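Local coordinates for protein CRISPR-associated endoribonuclease Cas2 (Thermococcus onnurineus, PDB 5G4D) that probably acts as a magnesium-dependent endoribonuclease on single-stranded RNA and belongs to the CRISPR adaptation machinery, where Cas2 homodimers assemble with Cas1, at residues Arg16-Leu28 with Glu44-Asp57. Residues are numbered along the deposited sequence; the frame is centred on the assembly and turned at random.
Sequences RVNRVKKFLRRHL and EFERIKAGLLDLID. Unlike the reference sequence in segment 16-28: Arg19 (reference Lys).
Phe23 is a knob set among Ile48, Gly51, Leu52 and Leu55. With CG anti to the backbone N (chi1 172°), its ring extends across to the opposing helix, where CZ lies 3.6 Å from Gly51 CA. Gly51 C is over one face and His27 CD2 over the other, holding the ring between the facing helix and its own segment. Leu55 CD1 packs on the base of the knob, 3.6 Å from Phe23 CB. Towards the sheet, Leu52 CD2 meets Val20 CG1 at 3.7 Å, the side chains crossing at about a right angle, and Ile48 CG2 packs on Leu24 CD2.

At one end His27 ND1 donates to Glu44 OE2 (2.7 Å, N-H...O 173°); the oxygen lies in the imidazole plane, whereas the N-H reaches it from above the carboxylate plane. A water bridges that oxygen to His27 O, while Glu44 OE1 makes a salt bridge with Arg47 NH2, though its hydrogen bond is weak. At the other end Asp57 CB packs over the centre of the Arg16 guanidinium, 3.4 Å from CZ; salt bridges to Glu60 and Asp61 hold that group.

The axes of segments 17-25 and 44-55 run antiparallel (163°), 10.0 Å apart at their closest, on the four-stranded sheet of this ferredoxin-like fold: Leu24 touches Phe36 of strand 35-40, and Leu52 reaches Val63 of strand 62-68 and Leu77 of the second subunit.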
loop_
_atom_site.group_PDB
_atom_site.type_symbol
_atom_site.label_atom_id
_atom_site.label_comp_id
_atom_site.label_asym_id
_atom_site.label_seq_id
_atom_site.Cartn_x
_atom_site.Cartn_y
_atom_site.Cartn_z
ATOM N N ARG A 16 8.233 -14.358 9.729
ATOM C CA ARG A 16 6.946 -13.980 10.276
ATOM C C ARG A 16 5.939 -13.537 9.231
ATOM O O ARG A 16 4.755 -13.388 9.569
ATOM C CB ARG A 16 7.129 -12.848 11.299
ATOM C CG ARG A 16 7.989 -13.237 12.495
ATOM C CD ARG A 16 8.156 -12.090 13.468
ATOM N NE ARG A 16 8.966 -10.997 12.934
ATOM C CZ ARG A 16 10.295 -10.982 12.938
ATOM N NH1 ARG A 16 10.969 -12.003 13.449
ATOM N NH2 ARG A 16 10.956 -9.941 12.453
ATOM N N VAL A 17 6.356 -13.327 7.981
ATOM C CA VAL A 17 5.502 -12.627 7.026
ATOM C C VAL A 17 4.284 -13.467 6.668
ATOM O O VAL A 17 3.165 -12.944 6.559
ATOM C CB VAL A 17 6.303 -12.212 5.773
ATOM C CG1 VAL A 17 6.833 -13.428 5.003
ATOM C CG2 VAL A 17 5.435 -11.316 4.869
ATOM N N ASN A 18 4.458 -14.778 6.524
ATOM C CA ASN A 18 3.347 -15.586 6.052
ATOM C C ASN A 18 2.285 -15.808 7.129
ATOM O O ASN A 18 1.120 -16.022 6.785
ATOM C CB ASN A 18 3.890 -16.898 5.460
ATOM C CG ASN A 18 4.578 -16.677 4.095
ATOM O OD1 ASN A 18 3.964 -16.159 3.155
ATOM N ND2 ASN A 18 5.859 -17.037 3.997
ATOM N N ARG A 19 2.632 -15.690 8.415
ATOM C CA ARG A 19 1.597 -15.678 9.447
ATOM C C ARG A 19 0.821 -14.361 9.455
ATOM O O ARG A 19 -0.381 -14.353 9.748
ATOM C CB ARG A 19 2.209 -15.930 10.824
ATOM C CG ARG A 19 2.790 -17.335 11.007
ATOM C CD ARG A 19 2.446 -17.895 12.379
ATOM N NE ARG A 19 1.000 -18.020 12.564
ATOM C CZ ARG A 19 0.290 -19.099 12.245
ATOM N NH1 ARG A 19 0.894 -20.162 11.722
ATOM N NH2 ARG A 19 -1.024 -19.118 12.448
ATOM N N VAL A 20 1.481 -13.247 9.138
ATOM C CA VAL A 20 0.762 -11.975 9.005
ATOM C C VAL A 20 -0.210 -12.034 7.832
ATOM O O VAL A 20 -1.368 -11.607 7.940
ATOM C CB VAL A 20 1.757 -10.810 8.864
ATOM C CG1 VAL A 20 1.042 -9.534 8.387
ATOM C CG2 VAL A 20 2.456 -10.557 10.186
ATOM N N LYS A 21 0.255 -12.552 6.684
ATOM C CA LYS A 21 -0.615 -12.720 5.522
ATOM C C LYS A 21 -1.846 -13.557 5.865
ATOM O O LYS A 21 -2.980 -13.186 5.537
ATOM C CB LYS A 21 0.174 -13.365 4.379
ATOM C CG LYS A 21 -0.666 -13.693 3.144
ATOM C CD LYS A 21 0.196 -14.331 2.046
ATOM C CE LYS A 21 0.753 -15.681 2.484
ATOM N NZ LYS A 21 1.438 -16.414 1.366
ATOM N N LYS A 22 -1.642 -14.702 6.526
ATOM C CA LYS A 22 -2.769 -15.584 6.820
ATOM C C LYS A 22 -3.763 -14.924 7.765
ATOM O O LYS A 22 -4.979 -15.082 7.603
ATOM C CB LYS A 22 -2.266 -16.915 7.404
ATOM C CG LYS A 22 -3.334 -18.003 7.469
ATOM C CD LYS A 22 -2.713 -19.388 7.712
ATOM C CE LYS A 22 -2.053 -19.481 9.083
ATOM N NZ LYS A 22 -3.016 -19.275 10.208
ATOM N N PHE A 23 -3.268 -14.159 8.744
ATOM C CA PHE A 23 -4.158 -13.449 9.662
ATOM C C PHE A 23 -4.976 -12.393 8.928
ATOM O O PHE A 23 -6.190 -12.275 9.136
ATOM C CB PHE A 23 -3.350 -12.811 10.796
ATOM C CG PHE A 23 -4.157 -11.892 11.689
ATOM C CD1 PHE A 23 -5.010 -12.409 12.652
ATOM C CD2 PHE A 23 -4.045 -10.513 11.576
ATOM C CE1 PHE A 23 -5.750 -11.568 13.479
ATOM C CE2 PHE A 23 -4.785 -9.658 12.387
ATOM C CZ PHE A 23 -5.637 -10.190 13.350
ATOM N N LEU A 24 -4.327 -11.595 8.077
ATOM C CA LEU A 24 -5.062 -10.515 7.427
ATOM C C LEU A 24 -6.069 -11.049 6.412
ATOM O O LEU A 24 -7.102 -10.409 6.174
ATOM C CB LEU A 24 -4.086 -9.530 6.777
ATOM C CG LEU A 24 -3.337 -8.632 7.777
ATOM C CD1 LEU A 24 -2.340 -7.755 7.033
ATOM C CD2 LEU A 24 -4.269 -7.761 8.619
ATOM N N ARG A 25 -5.811 -12.225 5.830
ATOM C CA ARG A 25 -6.781 -12.819 4.914
ATOM C C ARG A 25 -8.090 -13.139 5.618
ATOM O O ARG A 25 -9.145 -13.188 4.978
ATOM C CB ARG A 25 -6.215 -14.085 4.265
ATOM C CG ARG A 25 -5.159 -13.838 3.212
ATOM C CD ARG A 25 -4.776 -15.128 2.494
ATOM N NE ARG A 25 -5.882 -15.701 1.727
ATOM C CZ ARG A 25 -5.877 -16.930 1.216
ATOM N NH1 ARG A 25 -4.829 -17.722 1.401
ATOM N NH2 ARG A 25 -6.923 -17.376 0.530
ATOM N N ARG A 26 -8.047 -13.350 6.931
ATOM C CA ARG A 26 -9.272 -13.580 7.684
ATOM C C ARG A 26 -10.042 -12.301 7.999
ATOM O O ARG A 26 -11.111 -12.380 8.613
ATOM C CB ARG A 26 -8.948 -14.309 8.987
ATOM C CG ARG A 26 -8.263 -15.652 8.803
ATOM C CD ARG A 26 -7.800 -16.201 10.142
ATOM N NE ARG A 26 -8.164 -17.598 10.291
ATOM C CZ ARG A 26 -7.319 -18.606 10.104
ATOM N NH1 ARG A 26 -6.061 -18.364 9.774
ATOM N NH2 ARG A 26 -7.727 -19.865 10.250
ATOM N N HIS A 27 -9.550 -11.127 7.594
ATOM C CA HIS A 27 -10.178 -9.888 8.034
ATOM C C HIS A 27 -10.375 -8.895 6.898
ATOM O O HIS A 27 -11.296 -8.073 6.952
ATOM C CB HIS A 27 -9.348 -9.249 9.149
ATOM C CG HIS A 27 -9.316 -10.059 10.409
ATOM N ND1 HIS A 27 -10.260 -9.923 11.403
ATOM C CD2 HIS A 27 -8.467 -11.029 10.825
ATOM C CE1 HIS A 27 -9.987 -10.764 12.386
ATOM N NE2 HIS A 27 -8.906 -11.450 12.060
ATOM N N LEU A 28 -9.534 -8.968 5.867
ATOM C CA LEU A 28 -9.520 -7.957 4.821
ATOM C C LEU A 28 -9.332 -8.601 3.451
ATOM O O LEU A 28 -8.960 -9.771 3.325
ATOM C CB LEU A 28 -8.412 -6.923 5.081
ATOM C CG LEU A 28 -8.553 -6.059 6.338
ATOM C CD1 LEU A 28 -7.313 -5.229 6.552
ATOM C CD2 LEU A 28 -9.786 -5.156 6.234
ATOM N N GLU A 44 -13.275 -3.835 15.271
ATOM C CA GLU A 44 -12.557 -4.766 14.413
ATOM C C GLU A 44 -11.174 -4.227 14.074
ATOM O O GLU A 44 -10.203 -4.991 14.036
ATOM C CB GLU A 44 -13.376 -5.061 13.150
ATOM C CG GLU A 44 -12.646 -5.815 12.035
ATOM C CD GLU A 44 -12.583 -7.317 12.256
ATOM O OE1 GLU A 44 -12.905 -7.774 13.374
ATOM O OE2 GLU A 44 -12.211 -8.045 11.304
ATOM N N PHE A 45 -11.049 -2.910 13.862
ATOM C CA PHE A 45 -9.717 -2.341 13.677
ATOM C C PHE A 45 -8.833 -2.598 14.894
ATOM O O PHE A 45 -7.653 -2.940 14.748
ATOM C CB PHE A 45 -9.778 -0.839 13.390
ATOM C CG PHE A 45 -8.444 -0.172 13.546
ATOM C CD1 PHE A 45 -7.451 -0.372 12.602
ATOM C CD2 PHE A 45 -8.156 0.585 14.665
ATOM C CE1 PHE A 45 -6.201 0.205 12.757
ATOM C CE2 PHE A 45 -6.914 1.161 14.829
ATOM C CZ PHE A 45 -5.933 0.968 13.875
ATOM N N GLU A 46 -9.385 -2.452 16.105
ATOM C CA GLU A 46 -8.588 -2.707 17.303
ATOM C C GLU A 46 -8.134 -4.157 17.363
ATOM O O GLU A 46 -7.017 -4.445 17.809
ATOM C CB GLU A 46 -9.379 -2.353 18.567
ATOM C CG GLU A 46 -9.624 -0.872 18.747
ATOM C CD GLU A 46 -8.339 -0.067 18.836
ATOM O OE1 GLU A 46 -7.349 -0.565 19.409
ATOM O OE2 GLU A 46 -8.318 1.073 18.327
ATOM N N ARG A 47 -8.991 -5.083 16.928
ATOM C CA ARG A 47 -8.638 -6.496 16.952
ATOM C C ARG A 47 -7.607 -6.820 15.881
ATOM O O ARG A 47 -6.720 -7.657 16.096
ATOM C CB ARG A 47 -9.891 -7.352 16.771
ATOM C CG ARG A 47 -10.727 -7.469 18.042
ATOM C CD ARG A 47 -11.786 -8.557 17.939
ATOM N NE ARG A 47 -12.674 -8.398 16.786
ATOM C CZ ARG A 47 -13.661 -7.508 16.728
ATOM N NH1 ARG A 47 -13.856 -6.684 17.744
ATOM N NH2 ARG A 47 -14.439 -7.422 15.657
ATOM N N ILE A 48 -7.714 -6.174 14.716
ATOM C CA ILE A 48 -6.700 -6.354 13.680
ATOM C C ILE A 48 -5.350 -5.848 14.171
ATOM O O ILE A 48 -4.322 -6.516 14.018
ATOM C CB ILE A 48 -7.120 -5.641 12.387
ATOM C CG1 ILE A 48 -8.301 -6.363 11.736
ATOM C CG2 ILE A 48 -5.915 -5.561 11.407
ATOM C CD1 ILE A 48 -8.908 -5.604 10.546
ATOM N N LYS A 49 -5.337 -4.640 14.737
ATOM C CA LYS A 49 -4.098 -4.086 15.276
ATOM C C LYS A 49 -3.505 -5.001 16.342
ATOM O O LYS A 49 -2.299 -5.275 16.339
ATOM C CB LYS A 49 -4.355 -2.686 15.836
ATOM C CG LYS A 49 -3.182 -2.103 16.601
ATOM C CD LYS A 49 -3.499 -0.712 17.110
ATOM C CE LYS A 49 -2.448 -0.245 18.109
ATOM N NZ LYS A 49 -2.766 1.121 18.622
ATOM N N ALA A 50 -4.340 -5.497 17.264
ATOM C CA ALA A 50 -3.828 -6.371 18.319
ATOM C C ALA A 50 -3.316 -7.694 17.757
ATOM O O ALA A 50 -2.301 -8.224 18.229
ATOM C CB ALA A 50 -4.908 -6.616 19.375
ATOM N N GLY A 51 -4.009 -8.253 16.760
ATOM C CA GLY A 51 -3.515 -9.465 16.124
ATOM C C GLY A 51 -2.173 -9.261 15.452
ATOM O O GLY A 51 -1.278 -10.109 15.551
ATOM N N LEU A 52 -2.007 -8.131 14.757
ATOM C CA LEU A 52 -0.744 -7.853 14.079
ATOM C C LEU A 52 0.393 -7.670 15.079
ATOM O O LEU A 52 1.502 -8.173 14.865
ATOM C CB LEU A 52 -0.894 -6.614 13.187
ATOM C CG LEU A 52 -1.746 -6.852 11.942
ATOM C CD1 LEU A 52 -2.042 -5.524 11.274
ATOM C CD2 LEU A 52 -1.045 -7.811 10.948
ATOM N N LEU A 53 0.130 -6.963 16.183
ATOM C CA LEU A 53 1.162 -6.758 17.195
ATOM C C LEU A 53 1.627 -8.075 17.804
ATOM O O LEU A 53 2.801 -8.211 18.164
ATOM C CB LEU A 53 0.637 -5.815 18.279
ATOM C CG LEU A 53 0.452 -4.370 17.804
ATOM C CD1 LEU A 53 -0.374 -3.550 18.793
ATOM C CD2 LEU A 53 1.810 -3.710 17.566
ATOM N N ASP A 54 0.738 -9.065 17.898
ATOM C CA ASP A 54 1.135 -10.366 18.420
ATOM C C ASP A 54 2.006 -11.139 17.442
ATOM O O ASP A 54 2.786 -11.997 17.870
ATOM C CB ASP A 54 -0.102 -11.187 18.783
ATOM C CG ASP A 54 -0.684 -10.791 20.127
ATOM O OD1 ASP A 54 0.105 -10.595 21.076
ATOM O OD2 ASP A 54 -1.923 -10.660 20.235
ATOM N N LEU A 55 1.904 -10.848 16.147
ATOM C CA LEU A 55 2.611 -11.620 15.136
ATOM C C LEU A 55 3.911 -10.978 14.668
ATOM O O LEU A 55 4.742 -11.672 14.076
ATOM C CB LEU A 55 1.705 -11.839 13.916
ATOM C CG LEU A 55 0.476 -12.711 14.143
ATOM C CD1 LEU A 55 -0.445 -12.622 12.951
ATOM C CD2 LEU A 55 0.900 -14.147 14.372
ATOM N N ILE A 56 4.110 -9.684 14.888
ATOM C CA ILE A 56 5.284 -9.014 14.367
ATOM C C ILE A 56 6.307 -8.807 15.476
ATOM O O ILE A 56 6.006 -8.886 16.670
ATOM C CB ILE A 56 4.932 -7.671 13.688
ATOM C CG1 ILE A 56 4.434 -6.646 14.716
ATOM C CG2 ILE A 56 3.901 -7.899 12.593
ATOM C CD1 ILE A 56 4.300 -5.229 14.169
ATOM N N ASP A 57 7.548 -8.568 15.057
ATOM C CA ASP A 57 8.626 -8.103 15.920
ATOM C C ASP A 57 8.726 -6.598 15.718
ATOM O O ASP A 57 9.146 -6.135 14.653
ATOM C CB ASP A 57 9.934 -8.811 15.561
ATOM C CG ASP A 57 11.115 -8.377 16.424
ATOM O OD1 ASP A 57 11.184 -7.210 16.863
ATOM O OD2 ASP A 57 11.996 -9.229 16.650
HETATM O O HOH W 1 4.473 -13.736 12.628
HETATM O O HOH W 2 -13.025 -7.632 8.820
#